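Local coordinates for site-specific recombinase, resolvase family protein (Streptococcus pneumoniae, PDB 3GUV) that probably binds DNA and catalyses site-specific recombination as a member of the resolvase family of recombinases, at residues A[60-63]-A[64-68]; A[95-98]-A[99-103]. One frame throughout, in Å; residues are numbered along the deposited sequence.

Contact 1: residues A[60-63]-A[64-68]; sequences IQFN and RMMED
Gln-61 and Arg-64, one helical turn apart, run side by side, and the guanidinium takes the amide oxygen at its edge. NH1 of Arg-64 donates to OE1 of Gln-61 at 2.6 Å, while NE of Arg-64 adds a weak bond to the same OE1 at 3.2 Å. Amide and guanidinium planes stand almost perpendicular, 87° apart. Gln-61 gets there by a bend at chi2 (-52°), and Arg-64 by a bend at chi3; both long polar chains suit a partly solvent-exposed flank. Phe-62 is buried, its large apolar ring suited to the inward side of the helix. With CG anti to the backbone N (chi1 172°), the ring lies beside Met-66, whose CG sits over one ring face, 4.1 Å from the centroid, in a CH-pi contact. The sulfur follows obliquely as a Met-aromatic contact; bends at chi2 and chi3 lay the unbranched thioether alongside the ring. CE of Met-65 reaches CD1 of Phe-62 at 4.2 Å, and the Met-65 side chain also touches Tyr-8 and Tyr-10 of strand 6-12 and Tyr-46 of strand 41-48. Asp-48 accepts from the backbone N of both Gln-61 and Phe-62. This is an amphipathic alpha-helix packed on the sheet of a resolvase N-terminal domain.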
ATOM      1  N   ILE A  60     -14.744  16.960   4.314  1.00 37.42           N
ATOM      2  CA  ILE A  60     -15.346  18.150   3.697  1.00 36.87           C
ATOM      3  C   ILE A  60     -14.335  19.162   3.135  1.00 34.87           C
ATOM      4  O   ILE A  60     -14.495  19.663   2.025  1.00 34.27           O
ATOM      5  CB  ILE A  60     -16.245  18.915   4.698  1.00 36.98           C
ATOM      6  CG1 ILE A  60     -17.416  18.026   5.169  1.00 38.65           C
ATOM      7  CG2 ILE A  60     -16.770  20.170   4.064  1.00 36.62           C
ATOM      8  CD1 ILE A  60     -17.723  18.210   6.650  1.00 39.80           C
ATOM      9  N   GLN A  61     -13.324  19.490   3.922  1.00 32.26           N
ATOM     10  CA  GLN A  61     -12.339  20.480   3.477  1.00 31.10           C
ATOM     11  C   GLN A  61     -11.436  19.822   2.450  1.00 30.10           C
ATOM     12  O   GLN A  61     -10.968  20.466   1.530  1.00 27.82           O
ATOM     13  CB  GLN A  61     -11.524  21.020   4.657  1.00 30.86           C
ATOM     14  CG  GLN A  61     -12.361  21.784   5.675  1.00 31.25           C
ATOM     15  CD  GLN A  61     -13.214  22.868   5.050  1.00 34.36           C
ATOM     16  OE1 GLN A  61     -12.746  23.657   4.205  1.00 35.63           O
ATOM     17  NE2 GLN A  61     -14.489  22.913   5.453  1.00 34.95           N
ATOM     18  N   PHE A  62     -11.192  18.521   2.624  1.00 29.62           N
ATOM     19  CA  PHE A  62     -10.467  17.784   1.613  1.00 29.69           C
ATOM     20  C   PHE A  62     -11.209  17.848   0.275  1.00 29.10           C
ATOM     21  O   PHE A  62     -10.594  18.036  -0.776  1.00 27.81           O
ATOM     22  CB  PHE A  62     -10.254  16.345   2.055  1.00 29.83           C
ATOM     23  CG  PHE A  62      -9.699  15.491   0.999  1.00 31.33           C
ATOM     24  CD1 PHE A  62      -8.339  15.353   0.855  1.00 33.28           C
ATOM     25  CD2 PHE A  62     -10.549  14.852   0.099  1.00 33.09           C
ATOM     26  CE1 PHE A  62      -7.833  14.557  -0.151  1.00 37.42           C
ATOM     27  CE2 PHE A  62     -10.044  14.049  -0.915  1.00 35.68           C
ATOM     28  CZ  PHE A  62      -8.690  13.896  -1.035  1.00 36.78           C
ATOM     29  N   ASN A  63     -12.531  17.725   0.316  1.00 30.06           N
ATOM     30  CA  ASN A  63     -13.334  17.794  -0.905  1.00 30.99           C
ATOM     31  C   ASN A  63     -13.335  19.237  -1.449  1.00 30.67           C
ATOM     32  O   ASN A  63     -13.165  19.424  -2.638  1.00 30.19           O
ATOM     33  CB  ASN A  63     -14.759  17.274  -0.691  1.00 31.39           C
ATOM     34  CG  ASN A  63     -14.802  15.783  -0.342  1.00 33.90           C
ATOM     35  OD1 ASN A  63     -13.955  14.996  -0.767  1.00 37.79           O
ATOM     36  ND2 ASN A  63     -15.794  15.398   0.453  1.00 36.74           N
ATOM     37  N   ARG A  64     -13.492  20.248  -0.596  1.00 30.90           N
ATOM     38  CA  ARG A  64     -13.315  21.621  -1.069  1.00 31.68           C
ATOM     39  C   ARG A  64     -11.946  21.784  -1.763  1.00 31.07           C
ATOM     40  O   ARG A  64     -11.881  22.380  -2.835  1.00 31.12           O
ATOM     41  CB  ARG A  64     -13.474  22.700   0.020  1.00 32.49           C
ATOM     42  CG  ARG A  64     -12.948  24.089  -0.557  1.00 37.20           C
ATOM     43  CD  ARG A  64     -13.336  25.391   0.126  1.00 42.80           C
ATOM     44  NE  ARG A  64     -13.206  25.346   1.583  1.00 46.88           N
ATOM     45  CZ  ARG A  64     -12.882  26.381   2.351  1.00 50.25           C
ATOM     46  NH1 ARG A  64     -12.839  26.227   3.672  1.00 51.57           N
ATOM     47  NH2 ARG A  64     -12.617  27.575   1.822  1.00 51.21           N
ATOM     48  N   MET A  65     -10.867  21.247  -1.165  1.00 30.12           N
ATOM     49  CA  MET A  65      -9.516  21.375  -1.741  1.00 29.27           C
ATOM     50  C   MET A  65      -9.468  20.789  -3.158  1.00 28.68           C
ATOM     51  O   MET A  65      -8.979  21.437  -4.084  1.00 27.97           O
ATOM     52  CB  MET A  65      -8.452  20.732  -0.834  1.00 28.42           C
ATOM     53  CG  MET A  65      -6.969  20.993  -1.222  1.00 26.52           C
ATOM     54  SD  MET A  65      -5.673  20.267  -0.151  1.00 13.36           S
ATOM     55  CE  MET A  65      -5.934  18.501  -0.504  1.00 19.76           C
ATOM     56  N   MET A  66      -9.988  19.581  -3.321  1.00 28.70           N
ATOM     57  CA  MET A  66      -9.998  18.924  -4.625  1.00 29.08           C
ATOM     58  C   MET A  66     -10.790  19.700  -5.717  1.00 30.00           C
ATOM     59  O   MET A  66     -10.352  19.731  -6.844  1.00 29.33           O
ATOM     60  CB  MET A  66     -10.461  17.445  -4.520  1.00 29.09           C
ATOM     61  CG  MET A  66      -9.545  16.497  -3.714  1.00 26.73           C
ATOM     62  SD  MET A  66      -7.861  16.308  -4.316  1.00 25.32           S
ATOM     63  CE  MET A  66      -8.195  15.175  -5.636  1.00 30.32           C
ATOM     64  N   GLU A  67     -11.909  20.340  -5.383  1.00 31.53           N
ATOM     65  CA  GLU A  67     -12.579  21.256  -6.338  1.00 33.71           C
ATOM     66  C   GLU A  67     -11.708  22.482  -6.711  1.00 33.51           C
ATOM     67  O   GLU A  67     -11.676  22.948  -7.873  1.00 33.35           O
ATOM     68  CB  GLU A  67     -13.947  21.739  -5.788  1.00 34.65           C
ATOM     69  CG  GLU A  67     -14.961  20.604  -5.333  1.00 39.23           C
ATOM     70  CD  GLU A  67     -14.766  19.222  -6.028  1.00 45.49           C
ATOM     71  OE1 GLU A  67     -14.881  19.138  -7.289  1.00 47.63           O
ATOM     72  OE2 GLU A  67     -14.526  18.210  -5.298  1.00 48.53           O
ATOM     73  N   ASP A  68     -11.000  23.019  -5.724  1.00 33.26           N
ATOM     74  CA  ASP A  68     -10.109  24.152  -5.971  1.00 33.04           C
ATOM     75  C   ASP A  68      -8.932  23.722  -6.892  1.00 32.80           C
ATOM     76  O   ASP A  68      -8.400  24.514  -7.652  1.00 30.94           O
ATOM     77  CB  ASP A  68      -9.639  24.744  -4.626  1.00 33.57           C
ATOM     78  CG  ASP A  68     -10.782  25.457  -3.838  1.00 35.37           C
ATOM     79  OD1 ASP A  68     -11.855  25.776  -4.423  1.00 37.50           O
ATOM     80  OD2 ASP A  68     -10.591  25.749  -2.630  1.00 34.33           O
TER

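Contact 2: residues A[95-98]-A[99-103]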
ATOM      1  N   LEU A  95      -4.501   6.036  -4.079  1.00 28.10           N
ATOM      2  CA  LEU A  95      -4.232   5.910  -5.502  1.00 28.25           C
ATOM      3  C   LEU A  95      -5.174   6.773  -6.328  1.00 28.72           C
ATOM      4  O   LEU A  95      -4.713   7.492  -7.184  1.00 28.52           O
ATOM      5  CB  LEU A  95      -4.331   4.442  -5.965  1.00 27.65           C
ATOM      6  CG  LEU A  95      -4.360   4.232  -7.473  1.00 27.28           C
ATOM      7  CD1 LEU A  95      -3.062   4.705  -8.086  1.00 26.78           C
ATOM      8  CD2 LEU A  95      -4.639   2.742  -7.825  1.00 29.16           C
ATOM      9  N   SER A  96      -6.480   6.672  -6.098  1.00 29.51           N
ATOM     10  CA  SER A  96      -7.419   7.397  -6.939  1.00 31.29           C
ATOM     11  C   SER A  96      -7.248   8.903  -6.729  1.00 32.10           C
ATOM     12  O   SER A  96      -7.207   9.652  -7.720  1.00 32.10           O
ATOM     13  CB  SER A  96      -8.889   6.922  -6.765  1.00 31.40           C
ATOM     14  OG  SER A  96      -9.292   6.881  -5.405  1.00 33.78           O
ATOM     15  N   THR A  97      -7.072   9.329  -5.462  1.00 32.51           N
ATOM     16  CA  THR A  97      -6.821  10.753  -5.138  1.00 32.46           C
ATOM     17  C   THR A  97      -5.566  11.261  -5.827  1.00 31.98           C
ATOM     18  O   THR A  97      -5.578  12.306  -6.446  1.00 32.64           O
ATOM     19  CB  THR A  97      -6.623  11.002  -3.613  1.00 32.79           C
ATOM     20  OG1 THR A  97      -7.763  10.543  -2.889  1.00 32.89           O
ATOM     21  CG2 THR A  97      -6.417  12.486  -3.359  1.00 32.49           C
ATOM     22  N   LEU A  98      -4.477  10.520  -5.712  1.00 31.91           N
ATOM     23  CA  LEU A  98      -3.233  10.894  -6.381  1.00 32.61           C
ATOM     24  C   LEU A  98      -3.384  10.982  -7.898  1.00 32.84           C
ATOM     25  O   LEU A  98      -2.734  11.786  -8.518  1.00 32.71           O
ATOM     26  CB  LEU A  98      -2.095   9.905  -6.057  1.00 32.23           C
ATOM     27  CG  LEU A  98      -0.703  10.294  -6.589  1.00 32.25           C
ATOM     28  CD1 LEU A  98      -0.313  11.770  -6.250  1.00 31.84           C
ATOM     29  CD2 LEU A  98       0.307   9.371  -5.995  1.00 30.62           C
ATOM     30  N   GLN A  99      -4.197  10.109  -8.489  1.00 34.02           N
ATOM     31  CA  GLN A  99      -4.360  10.094  -9.954  1.00 34.45           C
ATOM     32  C   GLN A  99      -5.134  11.311 -10.437  1.00 34.50           C
ATOM     33  O   GLN A  99      -4.731  11.929 -11.421  1.00 34.68           O
ATOM     34  CB  GLN A  99      -5.031   8.812 -10.430  1.00 34.26           C
ATOM     35  CG  GLN A  99      -4.060   7.621 -10.448  1.00 35.69           C
ATOM     36  CD  GLN A  99      -4.731   6.286 -10.702  1.00 35.24           C
ATOM     37  OE1 GLN A  99      -5.818   5.986 -10.181  1.00 35.63           O
ATOM     38  NE2 GLN A  99      -4.071   5.462 -11.489  1.00 37.44           N
ATOM     39  N   ILE A 100      -6.217  11.655  -9.723  1.00 34.68           N
ATOM     40  CA  ILE A 100      -7.010  12.868  -9.998  1.00 34.70           C
ATOM     41  C   ILE A 100      -6.154  14.144  -9.853  1.00 34.77           C
ATOM     42  O   ILE A 100      -6.154  14.990 -10.732  1.00 34.66           O
ATOM     43  CB  ILE A 100      -8.262  12.955  -9.079  1.00 34.70           C
ATOM     44  CG1 ILE A 100      -9.213  11.771  -9.336  1.00 33.21           C
ATOM     45  CG2 ILE A 100      -9.006  14.296  -9.298  1.00 35.24           C
ATOM     46  CD1 ILE A 100     -10.194  11.515  -8.214  1.00 32.63           C
ATOM     47  N   MET A 101      -5.436  14.263  -8.738  1.00 34.25           N
ATOM     48  CA  MET A 101      -4.493  15.360  -8.506  1.00 34.06           C
ATOM     49  C   MET A 101      -3.523  15.528  -9.692  1.00 34.25           C
ATOM     50  O   MET A 101      -3.371  16.640 -10.236  1.00 33.42           O
ATOM     51  CB  MET A 101      -3.650  15.127  -7.226  1.00 32.79           C
ATOM     52  CG  MET A 101      -4.281  15.506  -5.889  1.00 32.66           C
ATOM     53  SD  MET A 101      -3.283  15.055  -4.427  1.00 25.66           S
ATOM     54  CE  MET A 101      -1.701  15.753  -4.740  1.00 26.87           C
ATOM     55  N   GLN A 102      -2.827  14.448 -10.056  1.00 34.45           N
ATOM     56  CA  GLN A 102      -1.840  14.533 -11.139  1.00 34.93           C
ATOM     57  C   GLN A 102      -2.513  14.817 -12.501  1.00 34.99           C
ATOM     58  O   GLN A 102      -1.924  15.518 -13.322  1.00 33.68           O
ATOM     59  CB  GLN A 102      -0.967  13.281 -11.219  1.00 35.45           C
ATOM     60  CG  GLN A 102      -0.083  13.044 -10.008  1.00 37.18           C
ATOM     61  CD  GLN A 102       0.799  11.804 -10.146  1.00 39.13           C
ATOM     62  OE1 GLN A 102       0.315  10.702 -10.412  1.00 39.37           O
ATOM     63  NE2 GLN A 102       2.104  11.985  -9.950  1.00 39.96           N
ATOM     64  N   ASP A 103      -3.732  14.290 -12.705  1.00 35.37           N
ATOM     65  CA  ASP A 103      -4.591  14.620 -13.871  1.00 36.24           C
ATOM     66  C   ASP A 103      -4.644  16.131 -14.015  1.00 36.13           C
ATOM     67  O   ASP A 103      -4.500  16.676 -15.117  1.00 36.46           O
ATOM     68  CB  ASP A 103      -6.038  14.104 -13.672  1.00 36.67           C
ATOM     69  CG  ASP A 103      -6.626  13.447 -14.919  1.00 40.24           C
ATOM     70  OD1 ASP A 103      -7.457  14.057 -15.661  1.00 41.91           O
ATOM     71  OD2 ASP A 103      -6.248  12.277 -15.160  1.00 48.50           O
TER
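Leu-95 lays its branched end against the amide of Gln-99, one turn on in helix 91-103, the helix of a beta-alpha-beta unit between strands 78-81 and 107-110. CD1 of Leu-95 meets CD of Gln-99 at 3.5 Å, and CG of Leu-95 lies equally near OE1 of Gln-99. With chi1 at -77°, CG of Gln-99 comes within 3.3 Å of O of Leu-95, and the chain, extended beyond CG, carries the amide on to the leucine. A long chain that is apolar along its methylenes and polar at its end suits this exposed position, where Ile-126 of helix 124-151 also touches it.

The next pair is similar in type but more buried. CD1 of Leu-98 touches CG of Gln-102 at 4.0 Å, and the leucine also packs on Leu-108 of strand 107-110, as an apolar residue on the sheet side should. NE2 of Gln-102 hydrogen-bonds to OD1 of Asn-107, at the start of strand 107-110, which fixes the amide.

Thr-97 turns its two branches to different tasks: with chi1 at -57°, OG1 lies beside the backbone N and bonds to the carbonyl of Asp-93, leaving CG2 for apolar contact. Ser-96 likewise returns its hydroxyl to the carbonyl of Ala-92, so both small polar groups are satisfied within their own helix. Met-101, slender and unbranched, is buried and also rests on Leu-108; its backbone N bonds to O of Thr-97 at 3.0 Å, and its SD lies 4.2 Å from CG2 of Thr-97.

Contacts 1 and 2 belong to two helices, 60-70 and 91-103, that pack against each other; the centres of the two contacts lie about 13 Å apart. The apolar faces meet directly: CZ of Phe-62 reaches CG2 of Thr-97 at 3.5 Å, and the terminal methyl CE of Met-66 lies 3.9 Å from CG2 of Ile-100, with CG of Met-101 and CG2 of Thr-97 at the same distance from it. One methionine methyl thus touches three side chains of residues 95-103. The ring and thioether paired in contact 1 therefore present a joint surface to the second helix, while the Gln-61 and Arg-64 pair takes no part in this interface. The two helices pack side by side through Phe-62, Met-66, Thr-97, Ile-100 and Met-101.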